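Local coordinates for ribulose bisphosphate carboxylase (Pyrococcus horikoshii, PDB 2D69), which probably adds carbon dioxide and water to ribulose 1,5-bisphosphate to give two molecules of 3-phosphoglycerate, within an archaeal pathway of AMP degradation, at residues K150-T155 against G181-K186; L177-I182 against G381-A386; L273-H278 against I305-I310; L351-M356 against K387-A392. All coordinates share one frame; numbering follows the deposited sequence.

Contact 1 (K150-T155 against G181-K186); sequences KDRPLT and GIDLLK. With SO4 (sulfate ion), chain H.
Arg152 and Asp183 meet end-on, NH1 lying 2.8 Å from OD2 and NH2 2.9 Å from OD1, so that each nitrogen serves one oxygen of this salt bridge. Both bonds are nearly straight, both oxygens are met on their syn side, and the guanidinium and carboxylate planes differ by only 13°. The arginine chain gets there by setting CG between its own backbone N and carbonyl carbon (chi1 68°) and then running extended to NE. Asp183 OD2 accepts two further bonds. Thr155 N, 2.8 Å from it, uses the anti lone pair, whereas Thr155 OG1 donates from above the carboxylate plane. Three donors thus converge on one buried oxygen, an arrangement likely to favour the charged carboxylate. The two segments lead into strands 154-157 and 184-186 of a beta-alpha-beta unit in the barrel, where helix 167-179 makes the crossover and the strands run parallel. Between the segments the main chains bond through Leu184 N to Thr155 O at 2.8 Å, with a weak second bond from Asp183 N to the same oxygen. Asp183 N also reaches Thr155 OG1 at 3.0 Å; the hydroxyl, placed between backbone N and carbonyl carbon (chi1 64°), therefore accepts from the aspartate's main chain while donating to its side chain. Ile182 CD1 packs 3.7 Å from Thr155 OG1, and Thr155 CG2 packs on Leu389 of helix 382-398. Near Arg152 NE a sulfate ion, probably from the crystallisation liquor, takes a weak bond from that nitrogen to its O4 and two more from Lys150 N.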
loop_
_atom_site.group_PDB
_atom_site.type_symbol
_atom_site.label_atom_id
_atom_site.label_comp_id
_atom_site.label_asym_id
_atom_site.label_seq_id
_atom_site.Cartn_x
_atom_site.Cartn_y
_atom_site.Cartn_z
ATOM N N LYS A 150 -3.859 -32.501 -29.417
ATOM C CA LYS A 150 -2.465 -32.606 -29.895
ATOM C C LYS A 150 -2.253 -32.419 -31.409
ATOM O O LYS A 150 -1.218 -31.897 -31.839
ATOM C CB LYS A 150 -1.694 -33.794 -29.295
ATOM C CG LYS A 150 -2.198 -35.178 -29.628
ATOM C CD LYS A 150 -1.695 -36.287 -28.583
ATOM C CE LYS A 150 -2.798 -37.442 -28.457
ATOM N NZ LYS A 150 -2.430 -38.705 -27.670
ATOM N N ASP A 151 -3.252 -32.736 -32.205
ATOM C CA ASP A 151 -3.064 -32.771 -33.664
ATOM C C ASP A 151 -4.136 -31.991 -34.489
ATOM O O ASP A 151 -3.782 -31.204 -35.409
ATOM C CB ASP A 151 -3.006 -34.232 -34.136
ATOM C CG ASP A 151 -2.564 -34.342 -35.596
ATOM O OD1 ASP A 151 -1.467 -33.780 -35.914
ATOM O OD2 ASP A 151 -3.250 -34.928 -36.493
ATOM N N ARG A 152 -5.415 -32.199 -34.176
ATOM C CA ARG A 152 -6.501 -31.635 -34.993
ATOM C C ARG A 152 -6.605 -30.138 -34.820
ATOM O O ARG A 152 -6.187 -29.634 -33.789
ATOM C CB ARG A 152 -7.838 -32.303 -34.671
ATOM C CG ARG A 152 -8.380 -31.995 -33.283
ATOM C CD ARG A 152 -9.835 -32.397 -33.145
ATOM N NE ARG A 152 -10.255 -32.249 -31.745
ATOM C CZ ARG A 152 -10.707 -31.144 -31.221
ATOM N NH1 ARG A 152 -10.824 -30.069 -31.966
ATOM N NH2 ARG A 152 -11.032 -31.087 -29.943
ATOM N N PRO A 153 -7.148 -29.409 -35.794
ATOM C CA PRO A 153 -7.465 -27.997 -35.567
ATOM C C PRO A 153 -8.458 -27.866 -34.402
ATOM O O PRO A 153 -9.229 -28.761 -34.082
ATOM C CB PRO A 153 -8.081 -27.519 -36.890
ATOM C CG PRO A 153 -8.342 -28.710 -37.675
ATOM C CD PRO A 153 -7.513 -29.856 -37.138
ATOM N N LEU A 154 -8.420 -26.724 -33.762
ATOM C CA LEU A 154 -9.386 -26.412 -32.708
ATOM C C LEU A 154 -10.601 -25.787 -33.368
ATOM O O LEU A 154 -10.494 -25.240 -34.466
ATOM C CB LEU A 154 -8.782 -25.437 -31.700
ATOM C CG LEU A 154 -7.706 -25.971 -30.744
ATOM C CD1 LEU A 154 -7.012 -24.790 -30.038
ATOM C CD2 LEU A 154 -8.329 -26.836 -29.705
ATOM N N THR A 155 -11.754 -25.940 -32.713
ATOM C CA THR A 155 -12.992 -25.320 -33.155
ATOM C C THR A 155 -13.498 -24.213 -32.230
ATOM O O THR A 155 -13.277 -24.219 -31.014
ATOM C CB THR A 155 -14.067 -26.336 -33.318
ATOM O OG1 THR A 155 -14.360 -26.927 -32.051
ATOM C CG2 THR A 155 -13.643 -27.450 -34.250
ATOM N N GLY A 181 -19.439 -30.355 -28.799
ATOM C CA GLY A 181 -18.049 -30.611 -29.136
ATOM C C GLY A 181 -17.200 -29.396 -29.502
ATOM O O GLY A 181 -16.012 -29.562 -29.809
ATOM N N ILE A 182 -17.766 -28.183 -29.473
ATOM C CA ILE A 182 -16.972 -27.008 -29.795
ATOM C C ILE A 182 -15.912 -26.804 -28.704
ATOM O O ILE A 182 -16.174 -27.000 -27.491
ATOM C CB ILE A 182 -17.846 -25.710 -29.959
ATOM C CG1 ILE A 182 -18.706 -25.818 -31.180
ATOM C CG2 ILE A 182 -16.984 -24.479 -30.203
ATOM C CD1 ILE A 182 -17.898 -25.943 -32.502
ATOM N N ASP A 183 -14.722 -26.400 -29.118
ATOM C CA ASP A 183 -13.668 -26.221 -28.143
ATOM C C ASP A 183 -13.789 -24.854 -27.472
ATOM O O ASP A 183 -13.718 -24.760 -26.241
ATOM C CB ASP A 183 -12.285 -26.397 -28.750
ATOM C CG ASP A 183 -12.105 -27.729 -29.409
ATOM O OD1 ASP A 183 -12.158 -28.737 -28.679
ATOM O OD2 ASP A 183 -11.903 -27.860 -30.644
ATOM N N LEU A 184 -14.021 -23.823 -28.296
ATOM C CA LEU A 184 -13.914 -22.449 -27.912
ATOM C C LEU A 184 -15.188 -21.639 -28.189
ATOM O O LEU A 184 -15.603 -21.470 -29.335
ATOM C CB LEU A 184 -12.756 -21.866 -28.696
ATOM C CG LEU A 184 -11.375 -22.474 -28.485
ATOM C CD1 LEU A 184 -10.400 -21.803 -29.427
ATOM C CD2 LEU A 184 -10.946 -22.335 -27.035
ATOM N N LEU A 185 -15.863 -21.176 -27.134
ATOM C CA LEU A 185 -16.929 -20.223 -27.273
ATOM C C LEU A 185 -16.255 -18.935 -27.604
ATOM O O LEU A 185 -15.180 -18.655 -27.070
ATOM C CB LEU A 185 -17.675 -20.096 -25.965
ATOM C CG LEU A 185 -18.818 -19.065 -25.945
ATOM C CD1 LEU A 185 -19.961 -19.443 -26.898
ATOM C CD2 LEU A 185 -19.303 -18.892 -24.532
ATOM N N LYS A 186 -16.844 -18.127 -28.473
ATOM C CA LYS A 186 -16.221 -16.878 -28.853
ATOM C C LYS A 186 -17.236 -15.751 -28.810
ATOM O O LYS A 186 -18.287 -15.838 -29.414
ATOM C CB LYS A 186 -15.552 -16.991 -30.234
ATOM C CG LYS A 186 -14.843 -15.750 -30.752
ATOM C CD LYS A 186 -14.125 -15.935 -32.118
ATOM C CE LYS A 186 -13.876 -14.542 -32.807
ATOM N NZ LYS A 186 -14.933 -13.402 -32.587
HETATM S S SO4 H . -7.044 -34.957 -29.851
HETATM O O1 SO4 H . -6.422 -34.637 -28.564
HETATM O O2 SO4 H . -6.307 -34.307 -30.947
HETATM O O3 SO4 H . -6.936 -36.406 -30.009
HETATM O O4 SO4 H . -8.463 -34.568 -29.870
#

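Contact 2 (L177-I182 against G381-A386); sequences LWSGGI and GPRAGA
Leu177 O, the last-turn carbonyl that Ala386 CB approaches to 3.6 Å, takes a bond from Ile182 N at 3.0 Å and a weak one from Gly181 N. The Ile182 N bond, a weak bond from Gly181 N to Trp178 O and the positive phi of Gly181 (132°) make up a Schellman motif that ends helix 167-179 in the alpha/beta barrel, and the first turn of helix 382-398 packs against it. No hydrogen bond crosses between the segments. Instead the backbones come close at Gly180, whose CA makes a CA-H...O contact with Arg383 O at 3.6 Å; the CA atoms of Gly180 and Arg383 are 4.3 Å apart, an approach that the absence of a side chain at Gly180 allows. On one flank Leu177 CD2 lies across Pro382 CB at 3.9 Å, the two side chains meeting at about a right angle. Pro382 also packs on Trp59 of the second subunit. On another flank Arg383 lays one guanidinium face over Ser179 CB, its NH1 held by a salt bridge to Glu176, while Ser179 OG bonds to Tyr175 O. The tightest spot is apolar: Ile182 CG1, standing beside its own backbone N (chi1 -68°), presses to 3.4 Å from Ala386 CB.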
loop_
_atom_site.group_PDB
_atom_site.type_symbol
_atom_site.label_atom_id
_atom_site.label_comp_id
_atom_site.label_asym_id
_atom_site.label_seq_id
_atom_site.Cartn_x
_atom_site.Cartn_y
_atom_site.Cartn_z
ATOM N N LEU A 177 -23.203 -25.531 -27.248
ATOM C CA LEU A 177 -22.079 -25.509 -28.188
ATOM C C LEU A 177 -20.915 -26.319 -27.710
ATOM O O LEU A 177 -20.383 -27.164 -28.455
ATOM C CB LEU A 177 -21.627 -24.083 -28.427
ATOM C CG LEU A 177 -22.642 -23.224 -29.168
ATOM C CD1 LEU A 177 -22.297 -21.777 -29.076
ATOM C CD2 LEU A 177 -22.670 -23.607 -30.602
ATOM N N TRP A 178 -20.545 -26.077 -26.456
ATOM C CA TRP A 178 -19.489 -26.832 -25.770
ATOM C C TRP A 178 -19.848 -28.319 -25.659
ATOM O O TRP A 178 -19.041 -29.164 -26.034
ATOM C CB TRP A 178 -19.224 -26.246 -24.358
ATOM C CG TRP A 178 -18.336 -25.012 -24.272
ATOM C CD1 TRP A 178 -17.290 -24.699 -25.069
ATOM C CD2 TRP A 178 -18.436 -23.953 -23.318
ATOM N NE1 TRP A 178 -16.693 -23.541 -24.640
ATOM C CE2 TRP A 178 -17.371 -23.069 -23.556
ATOM C CE3 TRP A 178 -19.273 -23.704 -22.222
ATOM C CZ2 TRP A 178 -17.173 -21.933 -22.806
ATOM C CZ3 TRP A 178 -19.097 -22.594 -21.515
ATOM C CH2 TRP A 178 -18.052 -21.696 -21.803
ATOM N N SER A 179 -21.042 -28.643 -25.153
ATOM C CA SER A 179 -21.490 -30.039 -25.013
ATOM C C SER A 179 -21.497 -30.848 -26.327
ATOM O O SER A 179 -21.256 -32.054 -26.330
ATOM C CB SER A 179 -22.890 -30.131 -24.354
ATOM O OG SER A 179 -22.893 -29.570 -23.057
ATOM N N GLY A 180 -21.774 -30.188 -27.431
ATOM C CA GLY A 180 -21.809 -30.862 -28.710
ATOM C C GLY A 180 -20.441 -31.055 -29.330
ATOM O O GLY A 180 -20.320 -31.757 -30.332
ATOM N N GLY A 181 -19.439 -30.355 -28.799
ATOM C CA GLY A 181 -18.049 -30.611 -29.136
ATOM C C GLY A 181 -17.200 -29.396 -29.502
ATOM O O GLY A 181 -16.012 -29.562 -29.809
ATOM N N ILE A 182 -17.766 -28.183 -29.473
ATOM C CA ILE A 182 -16.972 -27.008 -29.795
ATOM C C ILE A 182 -15.912 -26.804 -28.704
ATOM O O ILE A 182 -16.174 -27.000 -27.491
ATOM C CB ILE A 182 -17.846 -25.710 -29.959
ATOM C CG1 ILE A 182 -18.706 -25.818 -31.180
ATOM C CG2 ILE A 182 -16.984 -24.479 -30.203
ATOM C CD1 ILE A 182 -17.898 -25.943 -32.502
ATOM N N GLY A 381 -30.173 -28.156 -34.433
ATOM C CA GLY A 381 -29.817 -27.213 -33.381
ATOM C C GLY A 381 -28.308 -27.121 -33.191
ATOM O O GLY A 381 -27.557 -27.892 -33.767
ATOM N N PRO A 382 -27.872 -26.153 -32.405
ATOM C CA PRO A 382 -26.435 -25.869 -32.243
ATOM C C PRO A 382 -25.613 -27.017 -31.658
ATOM O O PRO A 382 -24.497 -27.215 -32.083
ATOM C CB PRO A 382 -26.391 -24.630 -31.342
ATOM C CG PRO A 382 -27.755 -24.449 -30.791
ATOM C CD PRO A 382 -28.738 -25.211 -31.663
ATOM N N ARG A 383 -26.143 -27.787 -30.731
ATOM C CA ARG A 383 -25.392 -28.943 -30.232
ATOM C C ARG A 383 -25.069 -29.903 -31.364
ATOM O O ARG A 383 -23.939 -30.349 -31.513
ATOM C CB ARG A 383 -26.192 -29.684 -29.190
ATOM C CG ARG A 383 -25.423 -30.562 -28.239
ATOM C CD ARG A 383 -26.342 -31.530 -27.591
ATOM N NE ARG A 383 -26.089 -31.807 -26.183
ATOM C CZ ARG A 383 -26.638 -31.185 -25.136
ATOM N NH1 ARG A 383 -27.444 -30.139 -25.269
ATOM N NH2 ARG A 383 -26.321 -31.603 -23.921
ATOM N N ALA A 384 -26.062 -30.213 -32.174
ATOM C CA ALA A 384 -25.869 -31.103 -33.294
ATOM C C ALA A 384 -24.937 -30.525 -34.317
ATOM O O ALA A 384 -24.150 -31.250 -34.914
ATOM C CB ALA A 384 -27.216 -31.461 -33.965
ATOM N N GLY A 385 -24.986 -29.216 -34.518
ATOM C CA GLY A 385 -24.061 -28.585 -35.448
ATOM C C GLY A 385 -22.617 -28.713 -35.027
ATOM O O GLY A 385 -21.703 -28.816 -35.845
ATOM N N ALA A 386 -22.388 -28.599 -33.732
ATOM C CA ALA A 386 -21.034 -28.658 -33.230
ATOM C C ALA A 386 -20.498 -30.058 -33.461
ATOM O O ALA A 386 -19.344 -30.199 -33.848
ATOM C CB ALA A 386 -20.986 -28.309 -31.765
#

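Contact 3 (L273-H278 against I305-I310); sequences LAIHAH and IGVDQI
His276 ND1 donates to Gln309 OE1 at 2.7 Å, almost straight (172°) and in the ring plane, meeting the amide oxygen on a lone pair. Ring and amide planes stand 73° apart, so the bond is made at the imidazole edge, without any stacking. Gln309 reaches it because CG sits between backbone N and carbonyl carbon (chi1 53°) and the chain then extends over the neighbouring strand; its NE2 bonds to Tyr248 OH. The close-fitting half of the contact is polar and lies along the backbones. Ala277 N bonds to Gln309 O at 3.0 Å, in parallel register with the pairs His276-Gln309 and Ala277-Ile310. Just upstream, Ile275 O accepts from Asp308 N at 2.9 Å and weakly from Gln309 N, while Ile275 N donates to Asp308 OD2 at 2.8 Å, from the anti side of the carboxylate. Asp308 OD1 is taken by Phe138 N and Gly139 N, which ties this corner to the start of helix 139-147. The apolar half, on the face carrying Ala277 and Ile310, is looser: Ala277 CB rests 3.7 Å from Val307 CG1, and Ile275 CG2 is 4.2 Å from the same methyl. Neither half opens to solvent, since every touching residue is buried; Ala277 O has no hydrogen-bond partner, only Ile310 CA at 3.6 Å. Strand 274-278 carries the predicted proton acceptor His278 at its end and lies in the parallel barrel sheet between strands 248-252 and 309-311; helix 258-271 covers Ile275, and strand 344-348 flanks Gln309 on the far side.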
loop_
_atom_site.group_PDB
_atom_site.type_symbol
_atom_site.label_atom_id
_atom_site.label_comp_id
_atom_site.label_asym_id
_atom_site.label_seq_id
_atom_site.Cartn_x
_atom_site.Cartn_y
_atom_site.Cartn_z
ATOM N N LEU A 273 -2.652 -15.888 -19.368
ATOM C CA LEU A 273 -3.706 -15.819 -20.347
ATOM C C LEU A 273 -3.141 -15.806 -21.783
ATOM O O LEU A 273 -2.257 -14.987 -22.078
ATOM C CB LEU A 273 -4.481 -14.510 -20.102
ATOM C CG LEU A 273 -5.214 -14.381 -18.760
ATOM C CD1 LEU A 273 -5.744 -12.975 -18.578
ATOM C CD2 LEU A 273 -6.376 -15.380 -18.693
ATOM N N ALA A 274 -3.674 -16.675 -22.659
ATOM C CA ALA A 274 -3.446 -16.567 -24.113
ATOM C C ALA A 274 -4.320 -15.446 -24.673
ATOM O O ALA A 274 -5.415 -15.211 -24.165
ATOM C CB ALA A 274 -3.762 -17.823 -24.772
ATOM N N ILE A 275 -3.826 -14.773 -25.699
ATOM C CA ILE A 275 -4.514 -13.675 -26.367
ATOM C C ILE A 275 -5.005 -14.131 -27.749
ATOM O O ILE A 275 -4.255 -14.659 -28.565
ATOM C CB ILE A 275 -3.622 -12.451 -26.534
ATOM C CG1 ILE A 275 -3.184 -11.874 -25.180
ATOM C CG2 ILE A 275 -4.336 -11.348 -27.281
ATOM C CD1 ILE A 275 -2.112 -10.821 -25.265
ATOM N N HIS A 276 -6.296 -13.967 -27.955
ATOM C CA HIS A 276 -6.930 -14.144 -29.229
ATOM C C HIS A 276 -7.148 -12.745 -29.793
ATOM O O HIS A 276 -7.845 -11.934 -29.210
ATOM C CB HIS A 276 -8.263 -14.868 -29.090
ATOM C CG HIS A 276 -8.990 -14.987 -30.393
ATOM N ND1 HIS A 276 -8.962 -16.132 -31.155
ATOM C CD2 HIS A 276 -9.715 -14.080 -31.090
ATOM C CE1 HIS A 276 -9.665 -15.927 -32.260
ATOM N NE2 HIS A 276 -10.107 -14.679 -32.259
ATOM N N ALA A 277 -6.527 -12.464 -30.923
ATOM C CA ALA A 277 -6.647 -11.156 -31.529
ATOM C C ALA A 277 -7.716 -11.206 -32.607
ATOM O O ALA A 277 -7.641 -11.989 -33.563
ATOM C CB ALA A 277 -5.323 -10.737 -32.118
ATOM N N HIS A 278 -8.703 -10.350 -32.444
ATOM C CA HIS A 278 -9.709 -10.083 -33.441
ATOM C C HIS A 278 -9.229 -8.847 -34.167
ATOM O O HIS A 278 -8.697 -7.922 -33.565
ATOM C CB HIS A 278 -11.069 -9.871 -32.790
ATOM C CG HIS A 278 -12.204 -9.912 -33.757
ATOM N ND1 HIS A 278 -12.258 -9.106 -34.878
ATOM C CD2 HIS A 278 -13.319 -10.694 -33.797
ATOM C CE1 HIS A 278 -13.347 -9.404 -35.580
ATOM N NE2 HIS A 278 -14.023 -10.344 -34.932
ATOM N N ILE A 305 4.843 -8.746 -30.568
ATOM C CA ILE A 305 4.317 -8.401 -29.266
ATOM C C ILE A 305 3.882 -9.674 -28.584
ATOM O O ILE A 305 4.302 -10.014 -27.464
ATOM C CB ILE A 305 3.143 -7.374 -29.380
ATOM C CG1 ILE A 305 3.686 -6.046 -29.871
ATOM C CG2 ILE A 305 2.524 -7.166 -27.992
ATOM C CD1 ILE A 305 2.645 -5.121 -30.460
ATOM N N GLY A 306 3.051 -10.438 -29.279
ATOM C CA GLY A 306 2.698 -11.738 -28.762
ATOM C C GLY A 306 1.254 -12.126 -28.637
ATOM O O GLY A 306 0.868 -12.604 -27.580
ATOM N N VAL A 307 0.460 -11.989 -29.704
ATOM C CA VAL A 307 -0.878 -12.606 -29.734
ATOM C C VAL A 307 -0.659 -14.064 -29.965
ATOM O O VAL A 307 0.320 -14.427 -30.594
ATOM C CB VAL A 307 -1.817 -11.955 -30.829
ATOM C CG1 VAL A 307 -1.930 -10.480 -30.607
ATOM C CG2 VAL A 307 -1.389 -12.311 -32.178
ATOM N N ASP A 308 -1.500 -14.928 -29.407
ATOM C CA ASP A 308 -1.324 -16.381 -29.561
ATOM C C ASP A 308 -2.075 -16.988 -30.746
ATOM O O ASP A 308 -1.758 -18.126 -31.214
ATOM C CB ASP A 308 -1.769 -17.063 -28.293
ATOM C CG ASP A 308 -0.946 -16.649 -27.127
ATOM O OD1 ASP A 308 0.105 -17.296 -26.921
ATOM O OD2 ASP A 308 -1.283 -15.707 -26.366
ATOM N N GLN A 309 -3.071 -16.238 -31.219
ATOM C CA GLN A 309 -3.890 -16.619 -32.388
ATOM C C GLN A 309 -4.501 -15.368 -33.000
ATOM O O GLN A 309 -4.752 -14.384 -32.303
ATOM C CB GLN A 309 -4.963 -17.670 -32.069
ATOM C CG GLN A 309 -5.852 -17.361 -30.958
ATOM C CD GLN A 309 -6.626 -18.577 -30.469
ATOM O OE1 GLN A 309 -7.871 -18.547 -30.432
ATOM N NE2 GLN A 309 -5.929 -19.583 -30.065
ATOM N N ILE A 310 -4.653 -15.364 -34.302
ATOM C CA ILE A 310 -5.176 -14.168 -34.987
ATOM C C ILE A 310 -5.881 -14.574 -36.282
ATOM O O ILE A 310 -5.444 -15.506 -36.981
ATOM C CB ILE A 310 -4.034 -13.131 -35.273
ATOM C CG1 ILE A 310 -4.572 -11.831 -35.844
ATOM C CG2 ILE A 310 -3.037 -13.701 -36.232
ATOM C CD1 ILE A 310 -3.567 -10.721 -35.859
#

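Contact 4 (L351-M356 against K387-A392); sequences LHPGLM and KALRDA
Pro353 and Leu389 bring the backbones together, their CA atoms 4.8 Å apart where the turn 351-356 meets the helical segment 387-392. The turn is closed by Leu355 N to His352 O and by Met356 N to Pro353 O, and it leads straight into helix 356-363. Across from it, segment 387-392 is regular helix, with bonds such as Ala392 N to Ala388 O, and the spacing of Ala388, Leu389 and Ala392 puts them on the flank facing the turn. The proline ring covers that flank. Pro353 CG lies 3.9 Å from Ala388 CB, and Pro353 CB is 3.8 Å from Ala392 CB. Pro353 O comes closer still to the Ala392 methyl, at 3.2 Å, while it accepts the bond from Met356 N. Met356 fills the next place: bends at chi2 (-66°) and chi3 fold the thioether back, setting SD 3.7 Å from Leu389 CD1. Leu389 meets it at about a right angle, the branch brought over by CG standing opposite the backbone N (chi1 -173°). Met356 CG also touches Ala392 CB at 4.0 Å. In the barrel this joins the loop after strand 344-348 to helix 382-398, which comes after strand 368-370 and the short helix 372-376; helix 410-422 packs alongside through Leu412, which touches both Pro353 and Ala392. Leu389 comes within about 4 Å, side chain to side chain, of Ala371, a predicted substrate-binding residue. No hydrogen bond crosses the interface, whereas Lys387, Arg390 and Asp391 find polar partners in Glu411, Glu219 and Ser409; cohesion between these two segments therefore rests on apolar packing and shape.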
loop_
_atom_site.group_PDB
_atom_site.type_symbol
_atom_site.label_atom_id
_atom_site.label_comp_id
_atom_site.label_asym_id
_atom_site.label_seq_id
_atom_site.Cartn_x
_atom_site.Cartn_y
_atom_site.Cartn_z
ATOM N N LEU A 351 -17.763 -20.918 -42.859
ATOM C CA LEU A 351 -17.328 -22.300 -42.803
ATOM C C LEU A 351 -18.432 -23.208 -42.249
ATOM O O LEU A 351 -19.251 -22.800 -41.430
ATOM C CB LEU A 351 -16.056 -22.428 -41.975
ATOM C CG LEU A 351 -14.913 -21.531 -42.478
ATOM C CD1 LEU A 351 -13.759 -21.581 -41.549
ATOM C CD2 LEU A 351 -14.457 -21.912 -43.875
ATOM N N HIS A 352 -18.461 -24.422 -42.752
ATOM C CA HIS A 352 -19.383 -25.436 -42.273
ATOM C C HIS A 352 -18.746 -26.784 -42.545
ATOM O O HIS A 352 -17.725 -26.840 -43.232
ATOM C CB HIS A 352 -20.720 -25.266 -42.999
ATOM C CG HIS A 352 -20.641 -25.471 -44.478
ATOM N ND1 HIS A 352 -20.574 -24.425 -45.375
ATOM C CD2 HIS A 352 -20.627 -26.608 -45.220
ATOM C CE1 HIS A 352 -20.544 -24.911 -46.609
ATOM N NE2 HIS A 352 -20.566 -26.231 -46.542
ATOM N N PRO A 353 -19.315 -27.856 -42.011
ATOM C CA PRO A 353 -18.653 -29.173 -42.019
ATOM C C PRO A 353 -18.167 -29.691 -43.376
ATOM O O PRO A 353 -17.073 -30.292 -43.430
ATOM C CB PRO A 353 -19.729 -30.094 -41.428
ATOM C CG PRO A 353 -20.498 -29.171 -40.507
ATOM C CD PRO A 353 -20.611 -27.912 -41.299
ATOM N N GLY A 354 -18.948 -29.491 -44.437
ATOM C CA GLY A 354 -18.572 -29.901 -45.787
ATOM C C GLY A 354 -17.323 -29.198 -46.345
ATOM O O GLY A 354 -16.731 -29.632 -47.318
ATOM N N LEU A 355 -16.890 -28.116 -45.723
ATOM C CA LEU A 355 -15.678 -27.446 -46.191
ATOM C C LEU A 355 -14.437 -27.890 -45.470
ATOM O O LEU A 355 -13.357 -27.443 -45.832
ATOM C CB LEU A 355 -15.836 -25.940 -46.051
ATOM C CG LEU A 355 -16.994 -25.360 -46.867
ATOM C CD1 LEU A 355 -16.939 -23.838 -46.817
ATOM C CD2 LEU A 355 -16.961 -25.841 -48.307
ATOM N N MET A 356 -14.558 -28.767 -44.461
ATOM C CA MET A 356 -13.404 -29.044 -43.613
ATOM C C MET A 356 -12.306 -29.793 -44.367
ATOM O O MET A 356 -11.152 -29.475 -44.197
ATOM C CB MET A 356 -13.777 -29.775 -42.315
ATOM C CG MET A 356 -14.682 -28.993 -41.372
ATOM S SD MET A 356 -13.900 -27.543 -40.700
ATOM C CE MET A 356 -14.568 -26.245 -41.798
ATOM N N LYS A 387 -21.353 -31.077 -33.238
ATOM C CA LYS A 387 -20.917 -32.443 -33.410
ATOM C C LYS A 387 -20.570 -32.661 -34.870
ATOM O O LYS A 387 -19.587 -33.321 -35.167
ATOM C CB LYS A 387 -21.958 -33.468 -32.967
ATOM C CG LYS A 387 -21.349 -34.904 -32.834
ATOM C CD LYS A 387 -22.386 -35.989 -32.501
ATOM C CE LYS A 387 -21.928 -37.394 -33.020
ATOM N NZ LYS A 387 -23.051 -38.316 -33.390
ATOM N N ALA A 388 -21.350 -32.060 -35.762
ATOM C CA ALA A 388 -21.152 -32.260 -37.197
ATOM C C ALA A 388 -19.801 -31.687 -37.612
ATOM O O ALA A 388 -19.075 -32.269 -38.411
ATOM C CB ALA A 388 -22.263 -31.606 -37.989
ATOM N N LEU A 389 -19.467 -30.543 -37.052
ATOM C CA LEU A 389 -18.195 -29.901 -37.346
ATOM C C LEU A 389 -17.028 -30.777 -36.845
ATOM O O LEU A 389 -16.067 -31.038 -37.580
ATOM C CB LEU A 389 -18.153 -28.531 -36.706
ATOM C CG LEU A 389 -16.930 -27.668 -37.080
ATOM C CD1 LEU A 389 -16.948 -27.246 -38.556
ATOM C CD2 LEU A 389 -16.842 -26.462 -36.141
ATOM N N ARG A 390 -17.130 -31.247 -35.607
ATOM C CA ARG A 390 -16.079 -32.112 -35.023
ATOM C C ARG A 390 -15.934 -33.403 -35.819
ATOM O O ARG A 390 -14.835 -33.892 -35.991
ATOM C CB ARG A 390 -16.358 -32.422 -33.556
ATOM C CG ARG A 390 -16.045 -31.237 -32.572
ATOM C CD ARG A 390 -14.529 -30.971 -32.305
ATOM N NE ARG A 390 -13.877 -32.211 -31.831
ATOM C CZ ARG A 390 -13.941 -32.684 -30.581
ATOM N NH1 ARG A 390 -14.580 -32.029 -29.627
ATOM N NH2 ARG A 390 -13.290 -33.799 -30.262
ATOM N N ASP A 391 -17.033 -33.956 -36.327
ATOM C CA ASP A 391 -16.963 -35.216 -37.048
ATOM C C ASP A 391 -16.358 -34.997 -38.416
ATOM O O ASP A 391 -15.582 -35.826 -38.887
ATOM C CB ASP A 391 -18.332 -35.810 -37.212
ATOM C CG ASP A 391 -18.861 -36.434 -35.932
ATOM O OD1 ASP A 391 -18.109 -36.677 -34.946
ATOM O OD2 ASP A 391 -20.037 -36.739 -35.838
ATOM N N ALA A 392 -16.684 -33.882 -39.061
ATOM C CA ALA A 392 -16.092 -33.599 -40.353
ATOM C C ALA A 392 -14.580 -33.395 -40.232
ATOM O O ALA A 392 -13.856 -33.786 -41.124
ATOM C CB ALA A 392 -16.759 -32.396 -41.032
#

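All four contacts lie in the catalytic alpha/beta barrel. Contacts 1 and 3 join neighbouring strands of its eight-stranded parallel sheet, their centres 16 Å apart, and touch where Lys186, the predicted carbamate-bearing metal ligand, reaches His276 and His278. Contacts 2 and 4 both use helix 382-398, with centres 11 Å apart and segments that alternate along the chain. Contact 1 shares Gly181 and Ile182 with contact 2, and Gly181 O probably bonds to Arg390 in contact 4. Contact 3 is nested within the loop closed by contact 2, about 25 Å away between centres. Helix 382-398, following the last barrel strand and short helix 372-376, thus packs back onto the first beta-alpha-beta unit, consistent with barrel closure.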